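Long-range contact in pyocin S5 (Pseudomonas aeruginosa PAO1, PDB 6THK), which probably kills related bacteria by forming channels in the cytoplasmic membrane that depolarise it and dissipate cellular energy: residues A[60-72]-A[168-180]. The protein carries 1 engineered substitution. Sequence-based numbering, arbitrary orientation.
Sequences IFEQGTKEKKEIN and AVAYYKQDSLSEA
The ring of Y172 packs beside F61, with F61 CA over one face. Y171 CD2 lies over the centre of the other face, 3.6 Å from the plane. I60 CG2 comes to the edge, 3.6 Å from Y172 CD2. The F61 ring meets Y172 obliquely, with centroids 5.8 Å apart and planes at 57°; Y172 CE1 lies in plane at the F61 ring edge. F61 CG is anti to the backbone N (chi1 167°), which brings CD1 beside Y172 CZ and OH. I60 also packs its CG1 on V169 CG2, and its CG2 and CD1 on A168 CB. G64 has no side chain, and its CA approaches Y172 CB at 4.0 Å. This lets the backbones draw close.

Further along, K68 crosses D175 at about a right angle. Its NZ makes a hydrogen-bonded salt bridge to D175 OD1, 3.1 Å away, on the syn side and tilted out of the carboxylate plane. A long salt bridge to E179 OE1 completes a three-residue network. The lysine's CB and CG rest on S176. E67 OE1 lies near K173 CE, and a water bonded to S176 OG reaches E67 OE1 weakly. I71 CD1 packs on A180 CB at 3.7 Å. A second water donates to N72 OD1 and A180 O, bridging the helices.

The segments cross at 16° with axes 9.1 Å apart; I60 faces V169, G64 Y172, K68 S176 and N72 A180. This is a near-parallel pairing of long helices 42-87 and 157-212, far from the centre of an elongated, all-helical chain. Segment 168-180 overlaps a predicted coiled coil. Y172 OH hydrogen-bonds E129, which binds zinc with D127, so the ring is second shell to that metal. Helix 95-121 packs against 168-180, through Y116, L113 and M109.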
loop_
_atom_site.group_PDB
_atom_site.type_symbol
_atom_site.label_atom_id
_atom_site.label_comp_id
_atom_site.label_asym_id
_atom_site.label_seq_id
_atom_site.Cartn_x
_atom_site.Cartn_y
_atom_site.Cartn_z
ATOM N N ILE A 60 -40.901 -67.422 -14.305
ATOM C CA ILE A 60 -39.711 -66.559 -14.419
ATOM C C ILE A 60 -40.122 -65.147 -14.818
ATOM O O ILE A 60 -39.641 -64.175 -14.243
ATOM C CB ILE A 60 -38.681 -67.185 -15.422
ATOM C CG1 ILE A 60 -37.949 -68.389 -14.772
ATOM C CG2 ILE A 60 -37.697 -66.143 -16.023
ATOM C CD1 ILE A 60 -37.102 -69.283 -15.683
ATOM N N PHE A 61 -41.021 -65.053 -15.802
ATOM C CA PHE A 61 -41.561 -63.823 -16.335
ATOM C C PHE A 61 -42.410 -63.090 -15.305
ATOM O O PHE A 61 -42.365 -61.866 -15.243
ATOM C CB PHE A 61 -42.331 -64.088 -17.633
ATOM C CG PHE A 61 -43.178 -62.926 -18.073
ATOM C CD1 PHE A 61 -42.592 -61.750 -18.517
ATOM C CD2 PHE A 61 -44.561 -62.982 -17.980
ATOM C CE1 PHE A 61 -43.373 -60.660 -18.881
ATOM C CE2 PHE A 61 -45.346 -61.899 -18.362
ATOM C CZ PHE A 61 -44.749 -60.747 -18.818
ATOM N N GLU A 62 -43.189 -63.843 -14.510
ATOM C CA GLU A 62 -44.027 -63.317 -13.435
ATOM C C GLU A 62 -43.149 -62.745 -12.309
ATOM O O GLU A 62 -43.400 -61.622 -11.878
ATOM C CB GLU A 62 -44.986 -64.400 -12.902
ATOM C CG GLU A 62 -46.015 -64.873 -13.911
ATOM C CD GLU A 62 -46.878 -63.743 -14.433
ATOM O OE1 GLU A 62 -47.267 -62.856 -13.637
ATOM O OE2 GLU A 62 -47.102 -63.712 -15.664
ATOM N N GLN A 63 -42.106 -63.498 -11.863
ATOM C CA GLN A 63 -41.144 -63.052 -10.841
ATOM C C GLN A 63 -40.363 -61.856 -11.368
ATOM O O GLN A 63 -40.173 -60.894 -10.628
ATOM C CB GLN A 63 -40.191 -64.173 -10.386
ATOM N N GLY A 64 -39.971 -61.910 -12.648
ATOM C CA GLY A 64 -39.257 -60.855 -13.365
ATOM C C GLY A 64 -39.970 -59.513 -13.319
ATOM O O GLY A 64 -39.376 -58.517 -12.902
ATOM N N THR A 65 -41.269 -59.494 -13.685
ATOM C CA THR A 65 -42.106 -58.292 -13.654
ATOM C C THR A 65 -42.321 -57.814 -12.219
ATOM O O THR A 65 -42.348 -56.602 -11.992
ATOM C CB THR A 65 -43.453 -58.508 -14.371
ATOM O OG1 THR A 65 -44.093 -59.665 -13.842
ATOM C CG2 THR A 65 -43.310 -58.641 -15.878
ATOM N N LYS A 66 -42.475 -58.759 -11.250
ATOM C CA LYS A 66 -42.678 -58.427 -9.832
ATOM C C LYS A 66 -41.480 -57.633 -9.311
ATOM O O LYS A 66 -41.668 -56.623 -8.642
ATOM C CB LYS A 66 -42.912 -59.686 -8.983
ATOM N N GLU A 67 -40.256 -58.069 -9.667
ATOM C CA GLU A 67 -39.000 -57.441 -9.281
ATOM C C GLU A 67 -38.874 -56.054 -9.893
ATOM O O GLU A 67 -38.561 -55.116 -9.162
ATOM C CB GLU A 67 -37.812 -58.313 -9.687
ATOM C CG GLU A 67 -37.719 -59.611 -8.906
ATOM C CD GLU A 67 -36.677 -60.585 -9.421
ATOM O OE1 GLU A 67 -35.581 -60.128 -9.821
ATOM O OE2 GLU A 67 -36.957 -61.807 -9.419
ATOM N N LYS A 68 -39.169 -55.909 -11.208
ATOM C CA LYS A 68 -39.097 -54.626 -11.919
ATOM C C LYS A 68 -40.069 -53.589 -11.357
ATOM O O LYS A 68 -39.811 -52.389 -11.453
ATOM C CB LYS A 68 -39.269 -54.790 -13.444
ATOM C CG LYS A 68 -38.746 -53.594 -14.244
ATOM C CD LYS A 68 -38.931 -53.704 -15.745
ATOM C CE LYS A 68 -38.483 -52.421 -16.403
ATOM N NZ LYS A 68 -37.924 -52.639 -17.765
ATOM N N LYS A 69 -41.178 -54.049 -10.777
ATOM C CA LYS A 69 -42.172 -53.167 -10.188
ATOM C C LYS A 69 -41.681 -52.657 -8.824
ATOM O O LYS A 69 -41.977 -51.510 -8.476
ATOM C CB LYS A 69 -43.536 -53.875 -10.066
ATOM N N GLU A 70 -40.899 -53.480 -8.089
ATOM C CA GLU A 70 -40.416 -53.164 -6.730
ATOM C C GLU A 70 -38.936 -52.727 -6.574
ATOM O O GLU A 70 -38.524 -52.430 -5.438
ATOM C CB GLU A 70 -40.625 -54.375 -5.798
ATOM C CG GLU A 70 -42.007 -55.018 -5.813
ATOM C CD GLU A 70 -42.149 -56.268 -4.965
ATOM O OE1 GLU A 70 -41.121 -56.914 -4.666
ATOM O OE2 GLU A 70 -43.295 -56.601 -4.592
ATOM N N ILE A 71 -38.137 -52.755 -7.670
ATOM C CA ILE A 71 -36.696 -52.439 -7.627
ATOM C C ILE A 71 -36.382 -51.002 -7.181
ATOM O O ILE A 71 -35.580 -50.855 -6.260
ATOM C CB ILE A 71 -35.926 -52.760 -8.930
ATOM C CG1 ILE A 71 -36.734 -52.324 -10.160
ATOM C CG2 ILE A 71 -35.512 -54.225 -8.958
ATOM C CD1 ILE A 71 -36.002 -51.927 -11.280
ATOM N N ASN A 72 -36.998 -49.967 -7.815
ATOM C CA ASN A 72 -36.756 -48.552 -7.496
ATOM C C ASN A 72 -37.023 -48.261 -6.020
ATOM O O ASN A 72 -36.185 -47.631 -5.370
ATOM C CB ASN A 72 -37.551 -47.636 -8.415
ATOM C CG ASN A 72 -37.084 -47.671 -9.853
ATOM O OD1 ASN A 72 -35.928 -47.977 -10.148
ATOM N ND2 ASN A 72 -37.966 -47.293 -10.769
ATOM N N ALA A 168 -32.872 -67.298 -18.742
ATOM C CA ALA A 168 -34.164 -66.593 -18.765
ATOM C C ALA A 168 -34.294 -65.711 -17.513
ATOM O O ALA A 168 -34.801 -64.598 -17.603
ATOM C CB ALA A 168 -35.316 -67.585 -18.830
ATOM N N VAL A 169 -33.814 -66.212 -16.352
ATOM C CA VAL A 169 -33.794 -65.466 -15.088
ATOM C C VAL A 169 -32.823 -64.305 -15.278
ATOM O O VAL A 169 -33.222 -63.158 -15.067
ATOM C CB VAL A 169 -33.437 -66.364 -13.871
ATOM C CG1 VAL A 169 -33.020 -65.536 -12.663
ATOM C CG2 VAL A 169 -34.602 -67.273 -13.516
ATOM N N ALA A 170 -31.591 -64.602 -15.778
ATOM C CA ALA A 170 -30.549 -63.617 -16.098
ATOM C C ALA A 170 -31.084 -62.473 -16.972
ATOM O O ALA A 170 -30.801 -61.312 -16.660
ATOM C CB ALA A 170 -29.376 -64.297 -16.787
ATOM N N TYR A 171 -31.900 -62.793 -18.026
ATOM C CA TYR A 171 -32.498 -61.795 -18.927
ATOM C C TYR A 171 -33.398 -60.802 -18.190
ATOM O O TYR A 171 -33.279 -59.597 -18.420
ATOM C CB TYR A 171 -33.249 -62.451 -20.095
ATOM C CG TYR A 171 -34.120 -61.497 -20.893
ATOM C CD1 TYR A 171 -33.557 -60.547 -21.742
ATOM C CD2 TYR A 171 -35.507 -61.533 -20.786
ATOM C CE1 TYR A 171 -34.350 -59.653 -22.457
ATOM C CE2 TYR A 171 -36.312 -60.642 -21.496
ATOM C CZ TYR A 171 -35.729 -59.713 -22.342
ATOM O OH TYR A 171 -36.521 -58.838 -23.052
ATOM N N TYR A 172 -34.308 -61.299 -17.341
ATOM C CA TYR A 172 -35.220 -60.442 -16.588
ATOM C C TYR A 172 -34.524 -59.749 -15.407
ATOM O O TYR A 172 -34.996 -58.706 -14.961
ATOM C CB TYR A 172 -36.491 -61.208 -16.168
ATOM C CG TYR A 172 -37.379 -61.590 -17.334
ATOM C CD1 TYR A 172 -38.020 -60.617 -18.100
ATOM C CD2 TYR A 172 -37.595 -62.926 -17.665
ATOM C CE1 TYR A 172 -38.828 -60.963 -19.185
ATOM C CE2 TYR A 172 -38.427 -63.286 -18.727
ATOM C CZ TYR A 172 -39.032 -62.300 -19.491
ATOM O OH TYR A 172 -39.825 -62.640 -20.559
ATOM N N LYS A 173 -33.396 -60.310 -14.916
ATOM C CA LYS A 173 -32.593 -59.726 -13.838
ATOM C C LYS A 173 -31.850 -58.515 -14.394
ATOM O O LYS A 173 -31.901 -57.446 -13.779
ATOM C CB LYS A 173 -31.610 -60.748 -13.238
ATOM C CG LYS A 173 -32.232 -61.664 -12.186
ATOM C CD LYS A 173 -32.129 -61.108 -10.764
ATOM C CE LYS A 173 -32.831 -61.973 -9.739
ATOM N NZ LYS A 173 -32.150 -63.277 -9.515
ATOM N N GLN A 174 -31.225 -58.653 -15.585
ATOM C CA GLN A 174 -30.515 -57.538 -16.222
ATOM C C GLN A 174 -31.464 -56.455 -16.703
ATOM O O GLN A 174 -31.075 -55.294 -16.743
ATOM C CB GLN A 174 -29.554 -58.002 -17.335
ATOM C CG GLN A 174 -30.195 -58.546 -18.627
ATOM C CD GLN A 174 -30.694 -57.470 -19.569
ATOM O OE1 GLN A 174 -30.048 -56.442 -19.795
ATOM N NE2 GLN A 174 -31.881 -57.675 -20.111
ATOM N N ASP A 175 -32.697 -56.821 -17.077
ATOM C CA ASP A 175 -33.695 -55.857 -17.526
ATOM C C ASP A 175 -34.155 -54.965 -16.368
ATOM O O ASP A 175 -34.226 -53.751 -16.531
ATOM C CB ASP A 175 -34.885 -56.575 -18.170
ATOM C CG ASP A 175 -36.127 -55.722 -18.267
ATOM O OD1 ASP A 175 -36.154 -54.810 -19.124
ATOM O OD2 ASP A 175 -37.067 -55.951 -17.471
ATOM N N SER A 176 -34.496 -55.562 -15.220
ATOM C CA SER A 176 -34.945 -54.798 -14.066
ATOM C C SER A 176 -33.770 -53.971 -13.522
ATOM O O SER A 176 -33.933 -52.775 -13.294
ATOM C CB SER A 176 -35.556 -55.708 -13.003
ATOM O OG SER A 176 -34.643 -56.685 -12.535
ATOM N N LEU A 177 -32.568 -54.568 -13.429
ATOM C CA LEU A 177 -31.378 -53.860 -12.973
ATOM C C LEU A 177 -31.011 -52.683 -13.865
ATOM O O LEU A 177 -30.568 -51.662 -13.339
ATOM C CB LEU A 177 -30.184 -54.790 -12.805
ATOM C CG LEU A 177 -29.890 -55.236 -11.383
ATOM C CD1 LEU A 177 -29.021 -56.459 -11.381
ATOM C CD2 LEU A 177 -29.193 -54.142 -10.597
ATOM N N SER A 178 -31.235 -52.799 -15.201
ATOM C CA SER A 178 -30.951 -51.715 -16.145
ATOM C C SER A 178 -31.794 -50.494 -15.840
ATOM O O SER A 178 -31.274 -49.382 -15.897
ATOM C CB SER A 178 -31.164 -52.154 -17.584
ATOM O OG SER A 178 -29.990 -52.752 -18.102
ATOM N N GLU A 179 -33.074 -50.700 -15.482
ATOM C CA GLU A 179 -33.991 -49.622 -15.127
ATOM C C GLU A 179 -33.609 -49.012 -13.767
ATOM O O GLU A 179 -33.595 -47.789 -13.629
ATOM C CB GLU A 179 -35.441 -50.136 -15.104
ATOM C CG GLU A 179 -36.478 -49.078 -15.461
ATOM C CD GLU A 179 -36.498 -48.610 -16.909
ATOM O OE1 GLU A 179 -36.172 -49.416 -17.811
ATOM O OE2 GLU A 179 -36.853 -47.430 -17.139
ATOM N N ALA A 180 -33.267 -49.867 -12.783
ATOM C CA ALA A 180 -32.884 -49.442 -11.435
ATOM C C ALA A 180 -31.655 -48.526 -11.459
ATOM O O ALA A 180 -31.609 -47.555 -10.706
ATOM C CB ALA A 180 -32.631 -50.655 -10.554
HETATM O O HOH W 1 -33.092 -57.826 -10.458
HETATM O O HOH W 2 -33.608 -47.153 -8.545
#